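Local coordinates for protein Pre-mRNA-processing-splicing factor 8 (Cryptococcus neoformans var. grubii serotype A, PDB 6MX6) that probably cuts itself out of its spliceosomal host protein and joins the flanking host segments, as self-splicing inteins do, at residues D24-D29 / S42-G47; L32-T37 / D160-Y165; E49-I54 / V64-H69; E58-L63 / T138-N143. All blocks are in the same frame, centred on the assembly; numbering follows the deposited sequence.

Contact 1 (D24-D29 / S42-G47); sequences DVQEGD and SKIVRG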
loop_
_atom_site.group_PDB
_atom_site.type_symbol
_atom_site.label_atom_id
_atom_site.label_comp_id
_atom_site.label_asym_id
_atom_site.label_seq_id
_atom_site.Cartn_x
_atom_site.Cartn_y
_atom_site.Cartn_z
ATOM N N ASP A 24 10.207 5.082 10.455
ATOM C CA ASP A 24 10.569 6.372 11.033
ATOM C C ASP A 24 9.369 7.294 11.199
ATOM O O ASP A 24 9.523 8.400 11.726
ATOM C CB ASP A 24 11.636 7.060 10.173
ATOM C CG ASP A 24 12.929 6.262 10.100
ATOM O OD1 ASP A 24 13.201 5.484 11.039
ATOM O OD2 ASP A 24 13.671 6.407 9.101
ATOM N N VAL A 25 8.186 6.866 10.762
ATOM C CA VAL A 25 6.971 7.653 10.945
ATOM C C VAL A 25 6.593 7.648 12.418
ATOM O O VAL A 25 6.474 6.583 13.034
ATOM C CB VAL A 25 5.834 7.086 10.088
ATOM C CG1 VAL A 25 4.516 7.778 10.415
ATOM C CG2 VAL A 25 6.174 7.219 8.598
ATOM N N GLN A 26 6.398 8.832 12.988
ATOM C CA GLN A 26 6.064 8.951 14.400
ATOM C C GLN A 26 4.706 9.619 14.569
ATOM O O GLN A 26 4.150 10.185 13.628
ATOM C CB GLN A 26 7.149 9.723 15.161
ATOM C CG GLN A 26 8.071 8.815 15.961
ATOM C CD GLN A 26 7.312 7.734 16.733
ATOM O OE1 GLN A 26 6.318 8.011 17.419
ATOM N NE2 GLN A 26 7.778 6.490 16.616
ATOM N N GLU A 27 4.180 9.544 15.796
ATOM C CA GLU A 27 2.838 10.042 16.083
ATOM C C GLU A 27 2.694 11.508 15.683
ATOM O O GLU A 27 3.569 12.331 15.964
ATOM C CB GLU A 27 2.520 9.865 17.571
ATOM C CG GLU A 27 1.177 10.439 18.000
ATOM C CD GLU A 27 0.028 9.448 17.870
ATOM O OE1 GLU A 27 0.285 8.229 17.756
ATOM O OE2 GLU A 27 -1.142 9.889 17.883
ATOM N N GLY A 28 1.581 11.827 15.022
ATOM C CA GLY A 28 1.328 13.167 14.528
ATOM C C GLY A 28 2.002 13.530 13.218
ATOM O O GLY A 28 1.729 14.614 12.687
ATOM N N ASP A 29 2.867 12.669 12.676
ATOM C CA ASP A 29 3.610 13.009 11.465
ATOM C C ASP A 29 2.667 13.267 10.294
ATOM O O ASP A 29 1.604 12.658 10.169
ATOM C CB ASP A 29 4.598 11.893 11.103
ATOM C CG ASP A 29 6.003 12.176 11.602
ATOM O OD1 ASP A 29 6.217 13.282 12.142
ATOM O OD2 ASP A 29 6.894 11.301 11.458
ATOM N N SER A 42 -1.091 8.177 13.165
ATOM C CA SER A 42 -1.173 7.917 14.595
ATOM C C SER A 42 -1.141 6.416 14.836
ATOM O O SER A 42 -1.194 5.613 13.902
ATOM C CB SER A 42 -2.433 8.537 15.215
ATOM O OG SER A 42 -3.611 8.053 14.602
ATOM N N LYS A 43 -1.044 6.047 16.113
ATOM C CA LYS A 43 -1.139 4.649 16.536
ATOM C C LYS A 43 -0.032 3.803 15.900
ATOM O O LYS A 43 -0.281 2.760 15.300
ATOM C CB LYS A 43 -2.515 4.068 16.201
ATOM C CG LYS A 43 -3.702 4.709 16.908
ATOM C CD LYS A 43 -4.971 3.891 16.652
ATOM C CE LYS A 43 -6.205 4.529 17.284
ATOM N NZ LYS A 43 -7.192 5.015 16.266
ATOM N N ILE A 44 1.206 4.262 16.078
ATOM C CA ILE A 44 2.379 3.568 15.551
ATOM C C ILE A 44 2.500 2.202 16.216
ATOM O O ILE A 44 2.592 2.099 17.443
ATOM C CB ILE A 44 3.650 4.396 15.780
ATOM C CG1 ILE A 44 3.406 5.869 15.459
ATOM C CG2 ILE A 44 4.821 3.815 14.998
ATOM C CD1 ILE A 44 2.974 6.129 14.054
ATOM N N VAL A 45 2.542 1.144 15.407
ATOM C CA VAL A 45 2.696 -0.210 15.922
ATOM C C VAL A 45 3.772 -0.924 15.113
ATOM O O VAL A 45 4.086 -0.542 13.984
ATOM C CB VAL A 45 1.372 -0.995 15.876
ATOM C CG1 VAL A 45 0.397 -0.437 16.903
ATOM C CG2 VAL A 45 0.777 -0.921 14.480
ATOM N N ARG A 46 4.358 -1.960 15.711
ATOM C CA ARG A 46 5.425 -2.695 15.040
ATOM C C ARG A 46 5.317 -4.175 15.359
ATOM O O ARG A 46 4.809 -4.568 16.411
ATOM C CB ARG A 46 6.824 -2.217 15.446
ATOM C CG ARG A 46 7.061 -0.732 15.315
ATOM C CD ARG A 46 8.531 -0.433 15.064
ATOM N NE ARG A 46 8.884 0.955 15.358
ATOM C CZ ARG A 46 8.422 2.013 14.696
ATOM N NH1 ARG A 46 7.579 1.861 13.682
ATOM N NH2 ARG A 46 8.807 3.231 15.051
ATOM N N GLY A 47 5.820 -4.993 14.446
ATOM C CA GLY A 47 5.879 -6.412 14.735
ATOM C C GLY A 47 6.808 -7.096 13.761
ATOM O O GLY A 47 7.557 -6.443 13.040
HETATM O O HOH W 1 6.401 3.994 12.137
HETATM O O HOH W 2 1.638 5.756 18.485
#
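With CG anti to the backbone N (chi1 176°) and a bend at chi2 (89°), the side chain of Glu27 folds over the backbone of Ser42 and Lys43. There OE1 accepts the amide of Lys43 (OE1 to N 3.0 Å), while OE2 rests against Ser42 CB at 3.3 Å. A water extends the grip by bridging Glu27 OE1 and the amide N of Ile44; a long, bendable glutamate can reach back to these N-H groups of the strand. Ile44 points at the loop: its CD1 packs against Val25 O (3.7 Å) and, more loosely, Val25 CG1 (4.3 Å), and both residues also touch Phe157. Farther along the strand, the extended Arg46 holds a second water at its guanidinium edge, in plane, and that water donates to Val25 O. Gln26 crosses Arg46 at about a right angle, its OE1 accepting from Glu27 N. A type II turn over Gln26 to Asp29 is closed by Asp29 N to Gln26 O (3.0 Å) and braced by Gln26 N to Asp29 OD2 (2.9 Å). Gly28 takes its positive-phi corner (phi 81°), the usual glycine place in a type II beta turn, here laid over a strand of the intein's HINT-type fold.

Contact 2 (L32-T37 / D160-Y165); sequences LGPDGT and DKDSLY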
loop_
_atom_site.group_PDB
_atom_site.type_symbol
_atom_site.label_atom_id
_atom_site.label_comp_id
_atom_site.label_asym_id
_atom_site.label_seq_id
_atom_site.Cartn_x
_atom_site.Cartn_y
_atom_site.Cartn_z
ATOM N N LEU A 32 1.714 12.545 2.801
ATOM C CA LEU A 32 1.099 13.092 1.602
ATOM C C LEU A 32 -0.062 12.206 1.159
ATOM O O LEU A 32 0.110 10.998 0.956
ATOM C CB LEU A 32 2.145 13.226 0.502
ATOM C CG LEU A 32 1.683 13.934 -0.767
ATOM C CD1 LEU A 32 0.982 15.237 -0.417
ATOM C CD2 LEU A 32 2.881 14.172 -1.660
ATOM N N GLY A 33 -1.243 12.812 1.006
ATOM C CA GLY A 33 -2.407 12.133 0.479
ATOM C C GLY A 33 -2.424 12.119 -1.036
ATOM O O GLY A 33 -1.685 12.844 -1.714
ATOM N N PRO A 34 -3.295 11.277 -1.594
ATOM C CA PRO A 34 -3.336 11.136 -3.061
ATOM C C PRO A 34 -3.817 12.384 -3.782
ATOM O O PRO A 34 -3.430 12.599 -4.938
ATOM C CB PRO A 34 -4.295 9.956 -3.269
ATOM C CG PRO A 34 -5.133 9.925 -2.030
ATOM C CD PRO A 34 -4.231 10.366 -0.918
ATOM N N ASP A 35 -4.651 13.209 -3.142
ATOM C CA ASP A 35 -5.099 14.475 -3.715
ATOM C C ASP A 35 -4.113 15.614 -3.497
ATOM O O ASP A 35 -4.370 16.730 -3.961
ATOM C CB ASP A 35 -6.460 14.861 -3.126
ATOM C CG ASP A 35 -6.444 14.929 -1.606
ATOM O OD1 ASP A 35 -5.362 14.757 -1.000
ATOM O OD2 ASP A 35 -7.516 15.166 -1.010
ATOM N N GLY A 36 -3.009 15.377 -2.790
ATOM C CA GLY A 36 -2.020 16.400 -2.524
ATOM C C GLY A 36 -2.097 17.041 -1.150
ATOM O O GLY A 36 -1.175 17.779 -0.783
ATOM N N THR A 37 -3.149 16.780 -0.377
ATOM C CA THR A 37 -3.283 17.390 0.939
ATOM C C THR A 37 -2.636 16.515 2.014
ATOM O O THR A 37 -2.152 15.410 1.758
ATOM C CB THR A 37 -4.753 17.650 1.266
ATOM O OG1 THR A 37 -5.477 16.411 1.265
ATOM C CG2 THR A 37 -5.363 18.594 0.243
ATOM N N ASP A 160 -5.560 9.609 9.019
ATOM C CA ASP A 160 -6.871 10.242 9.085
ATOM C C ASP A 160 -7.428 10.444 7.676
ATOM O O ASP A 160 -6.880 9.951 6.685
ATOM C CB ASP A 160 -6.785 11.557 9.860
ATOM C CG ASP A 160 -5.997 12.628 9.119
ATOM O OD1 ASP A 160 -5.040 12.283 8.391
ATOM O OD2 ASP A 160 -6.331 13.822 9.275
ATOM N N LYS A 161 -8.538 11.177 7.585
ATOM C CA LYS A 161 -9.203 11.535 6.321
ATOM C C LYS A 161 -9.583 10.237 5.610
ATOM O O LYS A 161 -10.190 9.361 6.246
ATOM C CB LYS A 161 -8.321 12.492 5.525
ATOM C CG LYS A 161 -8.112 13.853 6.182
ATOM C CD LYS A 161 -7.332 14.793 5.271
ATOM C CE LYS A 161 -7.199 16.181 5.879
ATOM N NZ LYS A 161 -6.320 17.063 5.061
ATOM N N ASP A 162 -9.263 10.069 4.324
ATOM C CA ASP A 162 -9.674 8.892 3.562
ATOM C C ASP A 162 -8.820 7.659 3.842
ATOM O O ASP A 162 -9.055 6.618 3.218
ATOM C CB ASP A 162 -9.644 9.194 2.061
ATOM C CG ASP A 162 -8.277 9.654 1.578
ATOM O OD1 ASP A 162 -7.338 9.742 2.397
ATOM O OD2 ASP A 162 -8.142 9.944 0.369
ATOM N N SER A 163 -7.840 7.763 4.744
ATOM C CA SER A 163 -6.934 6.681 5.123
ATOM C C SER A 163 -5.957 6.308 4.009
ATOM O O SER A 163 -5.380 5.218 4.033
ATOM C CB SER A 163 -7.702 5.435 5.586
ATOM O OG SER A 163 -8.421 5.683 6.785
ATOM N N LEU A 164 -5.743 7.196 3.041
ATOM C CA LEU A 164 -4.842 6.953 1.925
ATOM C C LEU A 164 -3.612 7.852 2.021
ATOM O O LEU A 164 -3.699 9.004 2.454
ATOM C CB LEU A 164 -5.557 7.191 0.595
ATOM C CG LEU A 164 -6.866 6.436 0.389
ATOM C CD1 LEU A 164 -7.422 6.727 -0.988
ATOM C CD2 LEU A 164 -6.657 4.939 0.585
ATOM N N TYR A 165 -2.466 7.315 1.612
ATOM C CA TYR A 165 -1.208 8.049 1.615
ATOM C C TYR A 165 -0.351 7.493 0.487
ATOM O O TYR A 165 -0.724 6.521 -0.175
ATOM C CB TYR A 165 -0.494 7.953 2.971
ATOM C CG TYR A 165 -0.181 6.530 3.393
ATOM C CD1 TYR A 165 -1.180 5.687 3.862
ATOM C CD2 TYR A 165 1.115 6.033 3.316
ATOM C CE1 TYR A 165 -0.898 4.389 4.231
ATOM C CE2 TYR A 165 1.405 4.741 3.693
ATOM C CZ TYR A 165 0.400 3.923 4.143
ATOM O OH TYR A 165 0.688 2.629 4.515
#
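Asp162, whose OD2 lies against Pro34 CG at 3.8 Å, has its other oxygen gripped twice: OD1 accepts the amide of Leu164 (OD1 to N 3.1 Å) and forms a salt bridge with Arg39 NE. The bond to Leu164 closes an Asx turn and reaches OD1 from above the carboxylate plane; a short side chain with CG between the backbone N and the carbonyl carbon (chi1 57°) allows it. Pro34 packs against the residues of this turn. No hydrogen bond links residues 32-37 directly to 160-165, and the join is made by apolar and weakly polar touches. Pro34, crossing Leu164 at about a right angle, sets CD on Leu164 CB (3.8 Å) and near Leu164 O (3.7 Å). A proline suits the place: it offers the apolar edge of its ring to Leu164 and brings no N-H needing a partner. Beside it the backbones close in, Leu32 O receiving a CA-H...O contact from Tyr165 CA at 3.3 Å. Asp35 mirrors Asp162 with an Asx turn of its own, OD1 taking both Thr37 OG1 (2.8 Å) and Thr37 N (3.1 Å) from one face of its plane. Lys161 stretches past Thr37 without bonding to it, its NZ going to Ser38 O. Around the contact, the side chain of Arg39 on strand 38-49 touches Pro34 and Lys161, Val172 of strand 172-174 meets Pro34, and strand 11-13 takes Leu32 on Leu13 and Tyr165 on Leu12.

Contact 3 (E49-I54 / V64-H69); sequences ERLYRI and VCTHNH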
loop_
_atom_site.group_PDB
_atom_site.type_symbol
_atom_site.label_atom_id
_atom_site.label_comp_id
_atom_site.label_asym_id
_atom_site.label_seq_id
_atom_site.Cartn_x
_atom_site.Cartn_y
_atom_site.Cartn_z
ATOM N N GLU A 49 6.749 -10.738 11.195
ATOM C CA GLU A 49 6.037 -11.934 10.753
ATOM C C GLU A 49 6.338 -12.182 9.285
ATOM O O GLU A 49 6.954 -11.356 8.609
ATOM C CB GLU A 49 4.524 -11.814 10.974
ATOM C CG GLU A 49 3.851 -10.747 10.142
ATOM C CD GLU A 49 2.458 -10.420 10.647
ATOM O OE1 GLU A 49 1.479 -10.609 9.887
ATOM O OE2 GLU A 49 2.345 -9.984 11.813
ATOM N N ARG A 50 5.902 -13.343 8.803
ATOM C CA ARG A 50 6.011 -13.636 7.378
ATOM C C ARG A 50 5.046 -12.753 6.602
ATOM O O ARG A 50 3.832 -12.829 6.798
ATOM C CB ARG A 50 5.721 -15.114 7.117
ATOM C CG ARG A 50 6.825 -16.009 7.636
ATOM C CD ARG A 50 6.403 -17.461 7.645
ATOM N NE ARG A 50 6.398 -18.021 6.293
ATOM C CZ ARG A 50 6.176 -19.302 6.018
ATOM N NH1 ARG A 50 5.957 -20.165 6.998
ATOM N NH2 ARG A 50 6.196 -19.721 4.760
ATOM N N LEU A 51 5.584 -11.930 5.707
ATOM C CA LEU A 51 4.789 -10.968 4.961
ATOM C C LEU A 51 4.468 -11.508 3.571
ATOM O O LEU A 51 5.007 -12.521 3.125
ATOM C CB LEU A 51 5.534 -9.635 4.857
ATOM C CG LEU A 51 5.969 -9.047 6.202
ATOM C CD1 LEU A 51 6.735 -7.733 5.991
ATOM C CD2 LEU A 51 4.743 -8.822 7.063
ATOM N N TYR A 52 3.587 -10.800 2.877
ATOM C CA TYR A 52 3.274 -11.092 1.489
ATOM C C TYR A 52 4.023 -10.113 0.604
ATOM O O TYR A 52 4.022 -8.910 0.876
ATOM C CB TYR A 52 1.776 -10.978 1.224
ATOM C CG TYR A 52 1.047 -12.197 1.702
ATOM C CD1 TYR A 52 0.662 -12.321 3.030
ATOM C CD2 TYR A 52 0.789 -13.240 0.841
ATOM C CE1 TYR A 52 0.010 -13.458 3.475
ATOM C CE2 TYR A 52 0.141 -14.377 1.270
ATOM C CZ TYR A 52 -0.250 -14.480 2.583
ATOM O OH TYR A 52 -0.892 -15.620 2.988
ATOM N N ARG A 53 4.650 -10.637 -0.449
ATOM C CA ARG A 53 5.333 -9.829 -1.454
ATOM C C ARG A 53 4.448 -9.736 -2.690
ATOM O O ARG A 53 4.059 -10.764 -3.261
ATOM C CB ARG A 53 6.693 -10.436 -1.810
ATOM C CG ARG A 53 7.446 -9.654 -2.900
ATOM C CD ARG A 53 8.837 -10.212 -3.154
ATOM N NE ARG A 53 9.630 -10.147 -1.932
ATOM C CZ ARG A 53 10.365 -9.102 -1.574
ATOM N NH1 ARG A 53 10.453 -8.040 -2.371
ATOM N NH2 ARG A 53 11.029 -9.122 -0.419
ATOM N N ILE A 54 4.137 -8.508 -3.099
ATOM C CA ILE A 54 3.350 -8.222 -4.290
ATOM C C ILE A 54 4.287 -7.645 -5.335
ATOM O O ILE A 54 4.951 -6.623 -5.091
ATOM C CB ILE A 54 2.197 -7.251 -3.990
ATOM C CG1 ILE A 54 1.301 -7.836 -2.906
ATOM C CG2 ILE A 54 1.393 -6.976 -5.269
ATOM C CD1 ILE A 54 0.315 -6.838 -2.305
ATOM N N VAL A 64 5.564 -4.971 0.045
ATOM C CA VAL A 64 5.646 -6.098 0.974
ATOM C C VAL A 64 4.877 -5.723 2.233
ATOM O O VAL A 64 5.167 -4.693 2.848
ATOM C CB VAL A 64 7.100 -6.477 1.303
ATOM C CG1 VAL A 64 7.133 -7.699 2.189
ATOM C CG2 VAL A 64 7.897 -6.737 0.018
ATOM N N CYS A 65 3.897 -6.543 2.610
ATOM C CA CYS A 65 2.961 -6.112 3.645
ATOM C C CYS A 65 2.306 -7.293 4.354
ATOM O O CYS A 65 2.385 -8.439 3.916
ATOM C CB CYS A 65 1.919 -5.179 3.043
ATOM S SG CYS A 65 0.909 -5.981 1.786
ATOM N N THR A 66 1.638 -7.001 5.468
ATOM C CA THR A 66 1.046 -8.066 6.268
ATOM C C THR A 66 -0.206 -8.633 5.610
ATOM O O THR A 66 -0.824 -8.018 4.735
ATOM C CB THR A 66 0.663 -7.573 7.670
ATOM O OG1 THR A 66 -0.200 -6.438 7.539
ATOM C CG2 THR A 66 1.893 -7.212 8.464
ATOM N N HIS A 67 -0.606 -9.815 6.092
ATOM C CA HIS A 67 -1.770 -10.496 5.537
ATOM C C HIS A 67 -3.052 -9.695 5.736
ATOM O O HIS A 67 -3.986 -9.820 4.939
ATOM C CB HIS A 67 -1.919 -11.883 6.168
ATOM C CG HIS A 67 -2.245 -11.847 7.629
ATOM N ND1 HIS A 67 -3.523 -12.042 8.109
ATOM C CD2 HIS A 67 -1.465 -11.628 8.714
ATOM C CE1 HIS A 67 -3.516 -11.948 9.426
ATOM N NE2 HIS A 67 -2.279 -11.697 9.819
ATOM N N ASN A 68 -3.131 -8.877 6.781
ATOM C CA ASN A 68 -4.344 -8.100 7.012
ATOM C C ASN A 68 -4.254 -6.690 6.450
ATOM O O ASN A 68 -5.189 -5.901 6.629
ATOM C CB ASN A 68 -4.676 -8.039 8.514
ATOM C CG ASN A 68 -3.548 -7.477 9.342
ATOM O OD1 ASN A 68 -2.379 -7.603 8.991
ATOM N ND2 ASN A 68 -3.891 -6.858 10.466
ATOM N N HIS A 69 -3.160 -6.358 5.774
ATOM C CA HIS A 69 -3.042 -5.042 5.172
ATOM C C HIS A 69 -4.108 -4.855 4.099
ATOM O O HIS A 69 -4.470 -5.793 3.388
ATOM C CB HIS A 69 -1.654 -4.867 4.580
ATOM C CG HIS A 69 -1.406 -3.501 4.040
ATOM N ND1 HIS A 69 -1.253 -2.399 4.850
ATOM C CD2 HIS A 69 -1.304 -3.053 2.767
ATOM C CE1 HIS A 69 -1.060 -1.330 4.099
ATOM N NE2 HIS A 69 -1.079 -1.703 2.831
HETATM O O HOH W 3 1.574 -11.223 7.464
HETATM O O HOH W 4 -0.699 -8.817 11.102
#
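Tyr52 and Cys65 exchange two backbone hydrogen bonds, Tyr52 N to Cys65 O at 2.8 Å and nearly straight (170°), and Cys65 N to Tyr52 O at 2.9 Å, making an antiparallel hydrogen-bonded pair. Beyond it a water donates to Glu49 OE1 and Arg50 O and accepts from His67 N. Glu49 OE1 also lies at the edge of the His67 ring, 3.3 Å from CD2, with carboxylate and ring nearly coplanar (22°); His67 ND1 bonds Asp104. The Tyr52-Cys65 pair belongs to the hairpin of strands 52-56 and 63-65; just beyond it, Thr66 to His69 spell the TxxH motif of intein block B. Consistent with that motif, Thr66 OG1 and His69 ND1 both hydrogen-bond Cys5 N. Thr66 OG1, between the backbone N and the carbonyl carbon (chi1 55°), also donates to Asn68 OD1 (2.9 Å), leaving CG2, an apolar arm, anti to the carbonyl carbon and directed at Leu51 CD2 (3.6 Å). Leu51 CB continues the apolar layer onto Val64 CG1 (3.7 Å). Val64 CG2 sits over one face of the Arg53 guanidinium, which salt-bridges Glu148 and Asp62. On the far face of the hairpin, Tyr52 passes its CE1 obliquely by His67 CB (3.7 Å).

Contact 4 (E58-L63 / T138-N143); sequences EGLEDL and TLLHIN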
loop_
_atom_site.group_PDB
_atom_site.type_symbol
_atom_site.label_atom_id
_atom_site.label_comp_id
_atom_site.label_asym_id
_atom_site.label_seq_id
_atom_site.Cartn_x
_atom_site.Cartn_y
_atom_site.Cartn_z
ATOM N N GLU A 58 4.722 -3.954 -14.164
ATOM C CA GLU A 58 5.456 -2.715 -14.357
ATOM C C GLU A 58 6.692 -2.675 -13.460
ATOM O O GLU A 58 6.725 -3.277 -12.387
ATOM C CB GLU A 58 4.549 -1.518 -14.063
ATOM C CG GLU A 58 3.392 -1.318 -15.052
ATOM C CD GLU A 58 2.210 -2.265 -14.823
ATOM O OE1 GLU A 58 1.223 -2.190 -15.589
ATOM O OE2 GLU A 58 2.262 -3.092 -13.886
ATOM N N GLY A 59 7.714 -1.952 -13.911
ATOM C CA GLY A 59 8.969 -1.899 -13.189
ATOM C C GLY A 59 8.947 -0.968 -11.995
ATOM O O GLY A 59 9.644 0.049 -11.972
ATOM N N LEU A 60 8.140 -1.305 -10.998
ATOM C CA LEU A 60 8.053 -0.559 -9.751
ATOM C C LEU A 60 8.483 -1.475 -8.616
ATOM O O LEU A 60 8.415 -2.700 -8.733
ATOM C CB LEU A 60 6.627 -0.049 -9.491
ATOM C CG LEU A 60 6.087 1.173 -10.245
ATOM C CD1 LEU A 60 7.095 2.311 -10.280
ATOM C CD2 LEU A 60 5.656 0.798 -11.649
ATOM N N GLU A 61 8.912 -0.871 -7.508
ATOM C CA GLU A 61 9.358 -1.644 -6.352
ATOM C C GLU A 61 8.246 -2.540 -5.827
ATOM O O GLU A 61 7.079 -2.147 -5.792
ATOM C CB GLU A 61 9.824 -0.703 -5.235
ATOM C CG GLU A 61 11.224 -0.140 -5.454
ATOM C CD GLU A 61 11.770 0.582 -4.232
ATOM O OE1 GLU A 61 11.063 0.640 -3.202
ATOM O OE2 GLU A 61 12.906 1.094 -4.307
ATOM N N ASP A 62 8.615 -3.756 -5.417
ATOM C CA ASP A 62 7.646 -4.659 -4.806
ATOM C C ASP A 62 7.012 -4.009 -3.579
ATOM O O ASP A 62 7.662 -3.270 -2.840
ATOM C CB ASP A 62 8.305 -5.965 -4.351
ATOM C CG ASP A 62 8.982 -6.730 -5.475
ATOM O OD1 ASP A 62 8.778 -6.397 -6.665
ATOM O OD2 ASP A 62 9.725 -7.684 -5.149
ATOM N N LEU A 63 5.741 -4.323 -3.342
ATOM C CA LEU A 63 5.064 -3.925 -2.109
ATOM C C LEU A 63 5.039 -5.123 -1.170
ATOM O O LEU A 63 4.538 -6.185 -1.543
ATOM C CB LEU A 63 3.642 -3.443 -2.395
ATOM C CG LEU A 63 2.826 -3.022 -1.173
ATOM C CD1 LEU A 63 3.481 -1.799 -0.507
ATOM C CD2 LEU A 63 1.385 -2.740 -1.567
ATOM N N THR A 138 -1.619 4.844 -15.222
ATOM C CA THR A 138 -1.539 4.957 -13.773
ATOM C C THR A 138 -2.047 3.716 -13.047
ATOM O O THR A 138 -1.957 3.658 -11.818
ATOM C CB THR A 138 -2.315 6.191 -13.299
ATOM O OG1 THR A 138 -1.900 6.539 -11.971
ATOM C CG2 THR A 138 -3.815 5.926 -13.301
ATOM N N LEU A 139 -2.583 2.735 -13.765
ATOM C CA LEU A 139 -2.965 1.463 -13.167
ATOM C C LEU A 139 -1.800 0.491 -13.267
ATOM O O LEU A 139 -1.068 0.470 -14.263
ATOM C CB LEU A 139 -4.194 0.867 -13.855
ATOM C CG LEU A 139 -5.529 1.601 -13.759
ATOM C CD1 LEU A 139 -6.569 0.876 -14.594
ATOM C CD2 LEU A 139 -5.998 1.723 -12.319
ATOM N N LEU A 140 -1.624 -0.304 -12.220
ATOM C CA LEU A 140 -0.554 -1.284 -12.139
ATOM C C LEU A 140 -1.165 -2.674 -12.063
ATOM O O LEU A 140 -2.104 -2.907 -11.294
ATOM C CB LEU A 140 0.337 -1.023 -10.921
ATOM C CG LEU A 140 0.839 0.409 -10.801
ATOM C CD1 LEU A 140 1.541 0.591 -9.475
ATOM C CD2 LEU A 140 1.771 0.735 -11.957
ATOM N N HIS A 141 -0.621 -3.594 -12.845
ATOM C CA HIS A 141 -1.133 -4.948 -12.947
ATOM C C HIS A 141 -0.279 -5.842 -12.063
ATOM O O HIS A 141 0.948 -5.865 -12.199
ATOM C CB HIS A 141 -1.102 -5.417 -14.401
ATOM C CG HIS A 141 -1.833 -4.505 -15.336
ATOM N ND1 HIS A 141 -1.269 -3.354 -15.847
ATOM C CD2 HIS A 141 -3.092 -4.560 -15.831
ATOM C CE1 HIS A 141 -2.146 -2.745 -16.625
ATOM N NE2 HIS A 141 -3.260 -3.455 -16.631
ATOM N N ILE A 142 -0.920 -6.560 -11.155
ATOM C CA ILE A 142 -0.192 -7.443 -10.257
ATOM C C ILE A 142 0.217 -8.698 -11.018
ATOM O O ILE A 142 -0.616 -9.359 -11.648
ATOM C CB ILE A 142 -1.046 -7.779 -9.026
ATOM C CG1 ILE A 142 -1.254 -6.511 -8.198
ATOM C CG2 ILE A 142 -0.381 -8.862 -8.201
ATOM C CD1 ILE A 142 -2.079 -6.736 -6.955
ATOM N N ASN A 143 1.503 -9.028 -10.963
ATOM C CA ASN A 143 2.007 -10.240 -11.593
ATOM C C ASN A 143 2.072 -11.409 -10.622
ATOM O O ASN A 143 1.823 -12.552 -11.018
ATOM C CB ASN A 143 3.394 -9.991 -12.193
ATOM C CG ASN A 143 3.883 -11.159 -13.029
ATOM O OD1 ASN A 143 3.161 -11.670 -13.891
ATOM N ND2 ASN A 143 5.110 -11.594 -12.772
#
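The carboxylate of Glu58 and the ring of His141 lie almost in one plane, 14° apart, and meet edge to edge. Glu58 OE1 accepts from His141 ND1 at 2.8 Å through its syn lone pair, in the plane of the ring and with an N-H...O angle of 167°. The second oxygen reaches the backbone, where Glu58 OE2 accepts from His141 N at 3.1 Å on its syn side but tilted out of the carboxylate plane. Both oxygens thus bind the same residue, which holds the carboxylate flat and fixes the rotation of the imidazole. The carboxylate would probably favour a protonated ring, although the exposed setting may weaken that effect. A bend at chi2 (78°) lets the glutamate swing back to the strand, and its own stem then covers apolar surface: CG lies 4.1 Å from Leu140 CD2. The same methyl, Leu140 CD2, meets Leu60 CD2 at 3.9 Å, the two leucines crossing at about a right angle. Between Glu58 and Leu60 the loop turns at Gly59, the centre of an inverse gamma turn closed by Leu60 N to Glu58 O (2.8 Å), and Glu58 O is also bound by Thr56 OG1. Strand 139-147 runs between 52-56 and 117-120 in its sheet. Leu140 packs on Thr56 of one neighbour and Leu119 of the other, His141 leans on Lys118 and pairs its backbone with His57, and Leu60 touches Asp169 in a loop nearby.

Contacts 1 and 4 lie on opposite sides of the chain's centre, their centres about 26 Å apart. Contact 1 sits on the four-stranded sheet that holds strand 38-49, and contact 2 adjoins it in sequence, since 32-37 leads into that strand. The end of strand 38-49 and the start of strand 52-56 together supply the first segment of contact 3, the latter strand lying in a second, six-stranded sheet. Contacts 3 and 4 share this sheet and touch: Ile54 N meets Leu63 O at 2.8 Å and Arg53 bridges Asp62. Contact 2 spans the longest stretch of chain, enclosing contacts 3 and 4 in sequence and tying the early strands to the C-terminal part of the intein.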